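PDB 4CCY: carboxylesterase YBFK from Bacillus subtilis, which hydrolyses carboxylic esters to an alcohol and a carboxylate, as a carboxylesterase of the alpha/beta hydrolase superfamily. Local coordinates for residues Q19-S24 and Q197-A202; A123-L128 and E144-A149; A157-H162 and A245-Q250. All coordinates share one frame; numbering follows the deposited sequence.

How the contacts relate
From the N terminus the chain runs through helix 12-24, whose last turns wait for helix 194-205; that meeting, contact 1, closes a loop of 172 residues holding much of the central sheet. Contact 2 is nested inside it: 15 residues, mostly helix 130-141, separate its segments 123-128 and 144-149, which pair strand 123-128 with its parallel neighbour 146-152. Contact 3 opens after contact 2 has closed, and crosses contact 1, because residues 197-202 fall between its segments 157-162 and 245-250. Contacts 1 and 2 lie on opposite sides of the chain's centre, about 28 Å between centres. Together the three join the N-terminal helix, the sheet core and the sodium-binding loop beside the putative catalytic triad.

Contact 1: residues Q19-S24 and Q197-A202; sequences QAYDQS and QRQIVA
Gln-199 reaches from helix 194-205 to the last turns of helix 12-24, and its side chain meets Ala-20, Tyr-21 and Ser-24. Gln-199 CB approaches Ser-24 OG (3.6 Å) and Ala-20 CB (4.1 Å), at the point where the backbones come nearest: the CA atoms of Ala-20 and Gln-199 are 4.9 Å apart. With CG anti to the backbone N (chi1 180°) and the chain extended beyond it, the side chain spans the gap between the helices. CG and CD then pass along the backbone of Tyr-21, CD lying 3.6 Å from Tyr-21 CA. The two segments run nearly antiparallel, their axes 8.6 Å apart at an angle of 157°, so contact 1 fastens the N-terminal helix of this alpha/beta hydrolase to a helix from the long insertion between strands 146-152 and 236-241. At the tip the amide divides its work. OE1 accepts a hydrogen bond of 2.8 Å from Ser-24 OG, in the carbonyl plane and on a lone pair. NE2 sits over one face of the Tyr-21 ring, offset toward the rim and 3.6 Å from Tyr-21 CG, with ring and amide planes only 21° apart; it also bonds to Ser-66 OG. Tyr-21 OH, at the far end of that ring, bonds to Asp-87. Further along helix 194-205, Ala-202 CB approaches Ala-20 CB at 4.4 Å.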
loop_
_atom_site.group_PDB
_atom_site.type_symbol
_atom_site.label_atom_id
_atom_site.label_comp_id
_atom_site.label_asym_id
_atom_site.label_seq_id
_atom_site.Cartn_x
_atom_site.Cartn_y
_atom_site.Cartn_z
ATOM N N GLN A 19 11.335 17.174 3.584
ATOM C CA GLN A 19 11.337 18.172 2.522
ATOM C C GLN A 19 10.973 17.552 1.171
ATOM O O GLN A 19 10.129 18.086 0.458
ATOM C CB GLN A 19 12.676 18.925 2.453
ATOM C CG GLN A 19 12.857 19.969 3.557
ATOM C CD GLN A 19 14.256 20.572 3.599
ATOM O OE1 GLN A 19 15.140 20.185 2.831
ATOM N NE2 GLN A 19 14.461 21.533 4.496
ATOM N N ALA A 20 11.588 16.419 0.837
ATOM C CA ALA A 20 11.274 15.720 -0.408
ATOM C C ALA A 20 9.799 15.281 -0.484
ATOM O O ALA A 20 9.175 15.411 -1.535
ATOM C CB ALA A 20 12.217 14.536 -0.622
ATOM N N TYR A 21 9.266 14.752 0.626
ATOM C CA TYR A 21 7.847 14.374 0.764
ATOM C C TYR A 21 6.931 15.570 0.470
ATOM O O TYR A 21 5.979 15.455 -0.295
ATOM C CB TYR A 21 7.583 13.852 2.188
ATOM C CG TYR A 21 6.326 13.010 2.405
ATOM C CD1 TYR A 21 5.175 13.179 1.615
ATOM C CD2 TYR A 21 6.276 12.075 3.431
ATOM C CE1 TYR A 21 4.037 12.413 1.826
ATOM C CE2 TYR A 21 5.136 11.315 3.658
ATOM C CZ TYR A 21 4.019 11.488 2.850
ATOM O OH TYR A 21 2.885 10.748 3.069
ATOM N N ASP A 22 7.210 16.716 1.089
ATOM C CA ASP A 22 6.417 17.921 0.822
ATOM C C ASP A 22 6.482 18.334 -0.649
ATOM O O ASP A 22 5.471 18.745 -1.217
ATOM C CB ASP A 22 6.823 19.067 1.745
ATOM C CG ASP A 22 6.455 18.803 3.198
ATOM O OD1 ASP A 22 5.588 17.930 3.456
ATOM O OD2 ASP A 22 7.031 19.463 4.085
ATOM N N GLN A 23 7.655 18.198 -1.269
ATOM C CA GLN A 23 7.787 18.423 -2.717
ATOM C C GLN A 23 6.842 17.514 -3.474
ATOM O O GLN A 23 6.102 17.972 -4.338
ATOM C CB GLN A 23 9.180 18.096 -3.241
ATOM C CG GLN A 23 10.340 18.516 -2.383
ATOM C CD GLN A 23 10.672 19.957 -2.579
ATOM O OE1 GLN A 23 9.861 20.823 -2.274
ATOM N NE2 GLN A 23 11.859 20.229 -3.093
ATOM N N SER A 24 6.892 16.218 -3.148
ATOM C CA SER A 24 6.117 15.214 -3.875
ATOM C C SER A 24 4.640 15.544 -3.831
ATOM O O SER A 24 3.916 15.280 -4.791
ATOM C CB SER A 24 6.367 13.816 -3.315
ATOM O OG SER A 24 7.662 13.362 -3.649
ATOM N N GLN A 197 10.955 9.682 -7.286
ATOM C CA GLN A 197 12.310 9.134 -7.338
ATOM C C GLN A 197 13.135 9.715 -6.197
ATOM O O GLN A 197 13.749 8.979 -5.415
ATOM C CB GLN A 197 12.966 9.487 -8.679
ATOM C CG GLN A 197 14.390 8.963 -8.861
ATOM C CD GLN A 197 14.441 7.510 -9.299
ATOM O OE1 GLN A 197 13.484 6.996 -9.885
ATOM N NE2 GLN A 197 15.562 6.838 -9.016
ATOM N N ARG A 198 13.105 11.039 -6.083
ATOM C CA ARG A 198 13.904 11.746 -5.099
ATOM C C ARG A 198 13.506 11.391 -3.661
ATOM O O ARG A 198 14.369 11.123 -2.820
ATOM C CB ARG A 198 13.811 13.258 -5.339
ATOM C CG ARG A 198 14.385 14.092 -4.213
ATOM C CD ARG A 198 15.892 14.201 -4.354
ATOM N NE ARG A 198 16.538 14.521 -3.081
ATOM C CZ ARG A 198 17.121 13.620 -2.295
ATOM N NH1 ARG A 198 17.132 12.337 -2.646
ATOM N NH2 ARG A 198 17.697 14.003 -1.160
ATOM N N GLN A 199 12.196 11.375 -3.403
ATOM C CA GLN A 199 11.661 11.122 -2.074
ATOM C C GLN A 199 12.036 9.734 -1.563
ATOM O O GLN A 199 12.500 9.590 -0.432
ATOM C CB GLN A 199 10.140 11.302 -2.051
ATOM C CG GLN A 199 9.545 11.038 -0.677
ATOM C CD GLN A 199 8.031 11.034 -0.648
ATOM O OE1 GLN A 199 7.383 11.713 -1.433
ATOM N NE2 GLN A 199 7.463 10.285 0.281
ATOM N N ILE A 200 11.835 8.725 -2.403
ATOM C CA ILE A 200 12.159 7.348 -2.055
ATOM C C ILE A 200 13.656 7.174 -1.751
ATOM O O ILE A 200 14.019 6.503 -0.776
ATOM C CB ILE A 200 11.690 6.368 -3.160
ATOM C CG1 ILE A 200 10.164 6.392 -3.256
ATOM C CG2 ILE A 200 12.201 4.955 -2.895
ATOM C CD1 ILE A 200 9.632 5.710 -4.493
ATOM N N VAL A 201 14.510 7.784 -2.577
ATOM C CA VAL A 201 15.963 7.769 -2.360
ATOM C C VAL A 201 16.309 8.415 -1.023
ATOM O O VAL A 201 17.044 7.836 -0.230
ATOM C CB VAL A 201 16.732 8.429 -3.529
ATOM C CG1 VAL A 201 18.215 8.619 -3.200
ATOM C CG2 VAL A 201 16.591 7.591 -4.787
ATOM N N ALA A 202 15.733 9.587 -0.760
ATOM C CA ALA A 202 15.973 10.327 0.486
ATOM C C ALA A 202 15.416 9.578 1.697
ATOM O O ALA A 202 15.956 9.671 2.799
ATOM C CB ALA A 202 15.390 11.737 0.398
#

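Contact 2: residues A123-L128 and E144-A149; sequences AHLAGL and ERVERA
Leu-125, His-124 and Ala-123 give up the most surface where strand 123-128 meets residues 144-149. The contact pairs two parallel strands of the core sheet of the alpha/beta hydrolase fold, 123-128 and 146-152, joined through helix 130-141 as a beta-alpha-beta crossover; strand 123-128 leads to the putative nucleophile elbow. The pairing contains a beta bulge: Ala-123 matches Val-146, whereas Leu-125 matches Ala-149, so the second strand spends one extra residue. Ala-123 binds through its backbone at both ends. Its N donates to Arg-145 O, and its O receives Glu-147 N at 2.8 Å. Leu-125 N continues the ladder by donating to Arg-148 O at 3.0 Å, and its side chain lies on the same face of the sheet as Val-146. There Leu-125 CD1 meets Val-146 CG1 at 3.8 Å, the two side chains crossing at about a right angle, with Phe-115 of helix 104-118 and Ile-135 of helix 130-141 also against the leucine. His-124 deals with the bulge itself. Its CG stands beside the backbone N (chi1 -64°), which carries the imidazole edge to the displaced backbone. Glu-147 CB comes within 3.3 Å of His-124 CE1, while the carboxylate turns off to Thr-122. The extra residue is thus spanned by a side chain acting as acceptor: Arg-148 N donates to His-124 ND1 at 3.0 Å, with the N 12° out of the ring plane.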
loop_
_atom_site.group_PDB
_atom_site.type_symbol
_atom_site.label_atom_id
_atom_site.label_comp_id
_atom_site.label_asym_id
_atom_site.label_seq_id
_atom_site.Cartn_x
_atom_site.Cartn_y
_atom_site.Cartn_z
ATOM N N ALA A 123 -15.323 0.615 5.969
ATOM C CA ALA A 123 -14.743 1.339 4.844
ATOM C C ALA A 123 -14.370 0.405 3.705
ATOM O O ALA A 123 -14.131 -0.792 3.905
ATOM C CB ALA A 123 -13.495 2.108 5.280
ATOM N N HIS A 124 -14.292 0.980 2.512
ATOM C CA HIS A 124 -13.570 0.351 1.413
ATOM C C HIS A 124 -12.092 0.518 1.672
ATOM O O HIS A 124 -11.667 1.490 2.315
ATOM C CB HIS A 124 -13.948 1.020 0.094
ATOM C CG HIS A 124 -15.408 0.858 -0.290
ATOM N ND1 HIS A 124 -16.014 -0.351 -0.365
ATOM C CD2 HIS A 124 -16.370 1.802 -0.647
ATOM C CE1 HIS A 124 -17.293 -0.189 -0.743
ATOM N NE2 HIS A 124 -17.511 1.132 -0.922
ATOM N N LEU A 125 -11.288 -0.422 1.191
ATOM C CA LEU A 125 -9.842 -0.272 1.254
ATOM C C LEU A 125 -9.203 -0.543 -0.112
ATOM O O LEU A 125 -9.659 -1.424 -0.855
ATOM C CB LEU A 125 -9.242 -1.196 2.329
ATOM C CG LEU A 125 -9.641 -0.909 3.793
ATOM C CD1 LEU A 125 -10.829 -1.752 4.207
ATOM C CD2 LEU A 125 -8.499 -1.128 4.772
ATOM N N ALA A 126 -8.172 0.229 -0.458
ATOM C CA ALA A 126 -7.397 -0.051 -1.676
ATOM C C ALA A 126 -5.940 0.107 -1.348
ATOM O O ALA A 126 -5.563 1.058 -0.666
ATOM C CB ALA A 126 -7.796 0.875 -2.828
ATOM N N GLY A 127 -5.121 -0.828 -1.812
ATOM C CA GLY A 127 -3.716 -0.810 -1.455
ATOM C C GLY A 127 -2.779 -1.464 -2.444
ATOM O O GLY A 127 -3.165 -2.369 -3.186
ATOM N N LEU A 128 -1.530 -1.014 -2.418
ATOM C CA LEU A 128 -0.503 -1.539 -3.293
ATOM C C LEU A 128 0.622 -2.194 -2.503
ATOM O O LEU A 128 1.089 -1.636 -1.516
ATOM C CB LEU A 128 0.072 -0.416 -4.159
ATOM C CG LEU A 128 1.173 -0.882 -5.115
ATOM C CD1 LEU A 128 0.580 -1.159 -6.489
ATOM C CD2 LEU A 128 2.280 0.152 -5.222
ATOM N N GLU A 144 -15.644 -7.559 9.532
ATOM C CA GLU A 144 -16.797 -6.749 9.923
ATOM C C GLU A 144 -16.581 -5.249 9.698
ATOM O O GLU A 144 -17.541 -4.476 9.682
ATOM C CB GLU A 144 -17.210 -7.044 11.385
ATOM C CG GLU A 144 -16.306 -6.436 12.465
ATOM C CD GLU A 144 -14.962 -7.148 12.643
ATOM O OE1 GLU A 144 -14.753 -8.247 12.098
ATOM O OE2 GLU A 144 -14.098 -6.606 13.352
ATOM N N ARG A 145 -15.319 -4.847 9.525
ATOM C CA ARG A 145 -14.976 -3.444 9.330
ATOM C C ARG A 145 -14.731 -3.102 7.858
ATOM O O ARG A 145 -14.454 -1.958 7.524
ATOM C CB ARG A 145 -13.752 -3.063 10.176
ATOM C CG ARG A 145 -13.836 -3.483 11.643
ATOM C CD ARG A 145 -14.945 -2.780 12.418
ATOM N NE ARG A 145 -14.730 -1.336 12.575
ATOM C CZ ARG A 145 -13.970 -0.780 13.514
ATOM N NH1 ARG A 145 -13.307 -1.540 14.392
ATOM N NH2 ARG A 145 -13.861 0.544 13.573
ATOM N N VAL A 146 -14.860 -4.093 6.986
ATOM C CA VAL A 146 -14.545 -3.918 5.568
ATOM C C VAL A 146 -15.796 -3.960 4.700
ATOM O O VAL A 146 -16.598 -4.896 4.812
ATOM C CB VAL A 146 -13.576 -5.023 5.083
ATOM C CG1 VAL A 146 -13.116 -4.755 3.655
ATOM C CG2 VAL A 146 -12.387 -5.154 6.034
ATOM N N GLU A 147 -15.944 -2.955 3.834
ATOM C CA GLU A 147 -16.911 -3.012 2.734
ATOM C C GLU A 147 -16.315 -3.841 1.574
ATOM O O GLU A 147 -16.452 -5.058 1.557
ATOM C CB GLU A 147 -17.331 -1.601 2.278
ATOM C CG GLU A 147 -18.123 -0.760 3.299
ATOM C CD GLU A 147 -19.454 -1.395 3.714
ATOM O OE1 GLU A 147 -20.085 -2.076 2.883
ATOM O OE2 GLU A 147 -19.887 -1.222 4.874
ATOM N N ARG A 148 -15.633 -3.186 0.629
ATOM C CA ARG A 148 -14.980 -3.866 -0.502
ATOM C C ARG A 148 -13.478 -3.632 -0.485
ATOM O O ARG A 148 -13.019 -2.587 -0.035
ATOM C CB ARG A 148 -15.589 -3.419 -1.843
ATOM C CG ARG A 148 -17.064 -3.774 -1.992
ATOM C CD ARG A 148 -17.597 -3.564 -3.407
ATOM N NE ARG A 148 -18.605 -4.586 -3.661
ATOM C CZ ARG A 148 -18.710 -5.324 -4.753
ATOM N NH1 ARG A 148 -17.903 -5.141 -5.789
ATOM N NH2 ARG A 148 -19.676 -6.233 -4.818
ATOM N N ALA A 149 -12.710 -4.599 -0.972
ATOM C CA ALA A 149 -11.258 -4.543 -0.830
ATOM C C ALA A 149 -10.552 -4.681 -2.178
ATOM O O ALA A 149 -10.874 -5.577 -2.957
ATOM C CB ALA A 149 -10.780 -5.621 0.135
#

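Contact 3: residues A157-H162 and A245-Q250; sequences AFISFH and AMYHQQ. With NA (sodium ion), chain C.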
loop_
_atom_site.group_PDB
_atom_site.type_symbol
_atom_site.label_atom_id
_atom_site.label_comp_id
_atom_site.label_asym_id
_atom_site.label_seq_id
_atom_site.Cartn_x
_atom_site.Cartn_y
_atom_site.Cartn_z
ATOM N N ALA A 157 1.729 -12.550 -0.006
ATOM C CA ALA A 157 0.314 -12.791 0.286
ATOM C C ALA A 157 -0.256 -13.991 -0.471
ATOM O O ALA A 157 -0.790 -14.910 0.153
ATOM C CB ALA A 157 -0.528 -11.536 0.047
ATOM N N PHE A 158 -0.140 -13.991 -1.804
ATOM C CA PHE A 158 -0.681 -15.094 -2.614
ATOM C C PHE A 158 0.353 -16.084 -3.138
ATOM O O PHE A 158 0.003 -17.214 -3.473
ATOM C CB PHE A 158 -1.550 -14.549 -3.754
ATOM C CG PHE A 158 -2.723 -13.775 -3.262
ATOM C CD1 PHE A 158 -3.884 -14.432 -2.872
ATOM C CD2 PHE A 158 -2.646 -12.387 -3.120
ATOM C CE1 PHE A 158 -4.971 -13.719 -2.384
ATOM C CE2 PHE A 158 -3.727 -11.672 -2.629
ATOM C CZ PHE A 158 -4.885 -12.334 -2.259
ATOM N N ILE A 159 1.613 -15.651 -3.207
ATOM C CA ILE A 159 2.724 -16.496 -3.626
ATOM C C ILE A 159 4.040 -15.944 -3.036
ATOM O O ILE A 159 4.098 -14.777 -2.635
ATOM C CB ILE A 159 2.767 -16.619 -5.177
ATOM C CG1 ILE A 159 3.356 -17.966 -5.620
ATOM C CG2 ILE A 159 3.477 -15.445 -5.828
ATOM C CD1 ILE A 159 2.368 -19.113 -5.535
ATOM N N SER A 160 5.066 -16.798 -2.947
ATOM C CA SER A 160 6.392 -16.427 -2.413
ATOM C C SER A 160 7.160 -15.490 -3.338
ATOM O O SER A 160 7.022 -15.579 -4.561
ATOM C CB SER A 160 7.250 -17.679 -2.211
ATOM O OG SER A 160 6.655 -18.548 -1.277
ATOM N N PHE A 161 7.979 -14.613 -2.756
ATOM C CA PHE A 161 8.872 -13.729 -3.525
ATOM C C PHE A 161 9.904 -14.556 -4.269
ATOM O O PHE A 161 10.238 -15.667 -3.834
ATOM C CB PHE A 161 9.663 -12.808 -2.597
ATOM C CG PHE A 161 8.913 -11.596 -2.116
ATOM C CD1 PHE A 161 8.082 -10.873 -2.967
ATOM C CD2 PHE A 161 9.089 -11.143 -0.808
ATOM C CE1 PHE A 161 7.414 -9.737 -2.510
ATOM C CE2 PHE A 161 8.426 -10.009 -0.346
ATOM C CZ PHE A 161 7.585 -9.309 -1.197
ATOM N N HIS A 162 10.425 -14.012 -5.372
ATOM C CA HIS A 162 11.684 -14.519 -5.924
ATOM C C HIS A 162 12.724 -14.265 -4.881
ATOM O O HIS A 162 12.673 -13.230 -4.226
ATOM C CB HIS A 162 12.088 -13.778 -7.208
ATOM C CG HIS A 162 11.142 -13.993 -8.368
ATOM N ND1 HIS A 162 10.702 -15.216 -8.728
ATOM C CD2 HIS A 162 10.560 -13.083 -9.258
ATOM C CE1 HIS A 162 9.879 -15.100 -9.792
ATOM N NE2 HIS A 162 9.791 -13.790 -10.112
ATOM N N ALA A 245 8.054 -7.868 -11.171
ATOM C CA ALA A 245 9.444 -8.315 -11.003
ATOM C C ALA A 245 9.685 -9.144 -9.732
ATOM O O ALA A 245 10.694 -9.836 -9.625
ATOM C CB ALA A 245 10.401 -7.122 -11.040
ATOM N N MET A 246 8.749 -9.073 -8.792
ATOM C CA MET A 246 8.945 -9.603 -7.444
ATOM C C MET A 246 8.550 -11.069 -7.246
ATOM O O MET A 246 8.976 -11.695 -6.275
ATOM C CB MET A 246 8.184 -8.753 -6.421
ATOM C CG MET A 246 8.543 -7.278 -6.412
ATOM S SD MET A 246 7.915 -6.508 -4.895
ATOM C CE MET A 246 9.283 -6.835 -3.781
ATOM N N TYR A 247 7.726 -11.602 -8.149
ATOM C CA TYR A 247 7.260 -12.987 -8.076
ATOM C C TYR A 247 6.605 -13.427 -9.379
ATOM O O TYR A 247 6.526 -12.641 -10.342
ATOM C CB TYR A 247 6.292 -13.196 -6.904
ATOM C CG TYR A 247 5.194 -12.164 -6.764
ATOM C CD1 TYR A 247 4.024 -12.249 -7.518
ATOM C CD2 TYR A 247 5.314 -11.119 -5.863
ATOM C CE1 TYR A 247 3.007 -11.329 -7.372
ATOM C CE2 TYR A 247 4.306 -10.181 -5.727
ATOM C CZ TYR A 247 3.155 -10.294 -6.485
ATOM O OH TYR A 247 2.139 -9.369 -6.347
ATOM N N HIS A 248 6.154 -14.685 -9.413
ATOM C CA HIS A 248 5.421 -15.207 -10.568
ATOM C C HIS A 248 3.972 -14.876 -10.419
ATOM O O HIS A 248 3.212 -15.616 -9.779
ATOM C CB HIS A 248 5.607 -16.716 -10.713
ATOM C CG HIS A 248 6.979 -17.117 -11.202
ATOM N ND1 HIS A 248 7.538 -16.586 -12.306
ATOM C CD2 HIS A 248 7.895 -18.025 -10.699
ATOM C CE1 HIS A 248 8.760 -17.114 -12.492
ATOM N NE2 HIS A 248 8.978 -17.999 -11.514
ATOM N N GLN A 249 3.561 -13.774 -11.034
ATOM C CA GLN A 249 2.178 -13.302 -10.877
ATOM C C GLN A 249 1.143 -14.264 -11.467
ATOM O O GLN A 249 -0.002 -14.267 -11.032
ATOM C CB GLN A 249 2.000 -11.867 -11.401
ATOM C CG GLN A 249 2.036 -11.702 -12.920
ATOM C CD GLN A 249 3.390 -12.006 -13.520
ATOM O OE1 GLN A 249 4.431 -11.835 -12.881
ATOM N NE2 GLN A 249 3.387 -12.461 -14.749
ATOM N N GLN A 250 1.542 -15.095 -12.433
ATOM C CA GLN A 250 0.628 -16.111 -12.969
ATOM C C GLN A 250 0.190 -17.099 -11.870
ATOM O O GLN A 250 -1.007 -17.316 -11.667
ATOM C CB GLN A 250 1.235 -16.849 -14.177
ATOM C CG GLN A 250 0.264 -17.784 -14.895
ATOM C CD GLN A 250 -0.982 -17.085 -15.420
ATOM O OE1 GLN A 250 -0.926 -15.964 -15.936
ATOM N NE2 GLN A 250 -2.116 -17.753 -15.303
HETATM NA NA NA C . 6.736 -11.889 -12.867
HETATM O O HOH W 1 7.165 -16.634 -7.292
HETATM O O HOH W 2 9.282 -12.452 -12.352
HETATM O O HOH W 3 6.679 -14.320 -13.580
HETATM O O HOH W 4 6.759 -11.380 -15.251
#
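The loop 157-162 passes the turn before helix 249-259 with the touching parts 132° apart in direction, and one direct backbone hydrogen bond, nearly straight, joins them, His-162 N to Met-246 O at 2.9 Å. His-162 lays one face of its imidazole over Tyr-247 CA, a CH-pi contact of 3.6 Å to the ring centroid. The same ring points its CE1 at the centre of the His-248 face, an edge-to-face pair with planes at 84°. Next to the backbone bond, Phe-161 and Met-246 lie side by side, pointing the same way. Phe-161 CE1 touches Met-246 CE at 3.7 Å, and Met-246 SD lies obliquely to the Phe-161 ring, 5.1 Å from its centroid, a Met-aromatic contact. Ile-159 CG2 packs 3.7 Å from Tyr-247 CD1, while the phenol's OH bonds to Pro-154 O. This turn follows Glu-244, by similarity the acid of the charge relay system of the alpha/beta hydrolase fold, and the Met-246 side chain also touches His-273, its putative histidine. A sodium ion binds here to Tyr-247 O, Gln-249 OE1 (2.3 Å), three waters and Glu-244 O. Gln-249 reaches it by a bend at chi2 (-67°). The two histidines form a second shell: His-162 NE2 and His-248 ND1 each hold a different sodium-bound water, both at 2.7 Å. A further water bridges Ser-160 O and His-248 N.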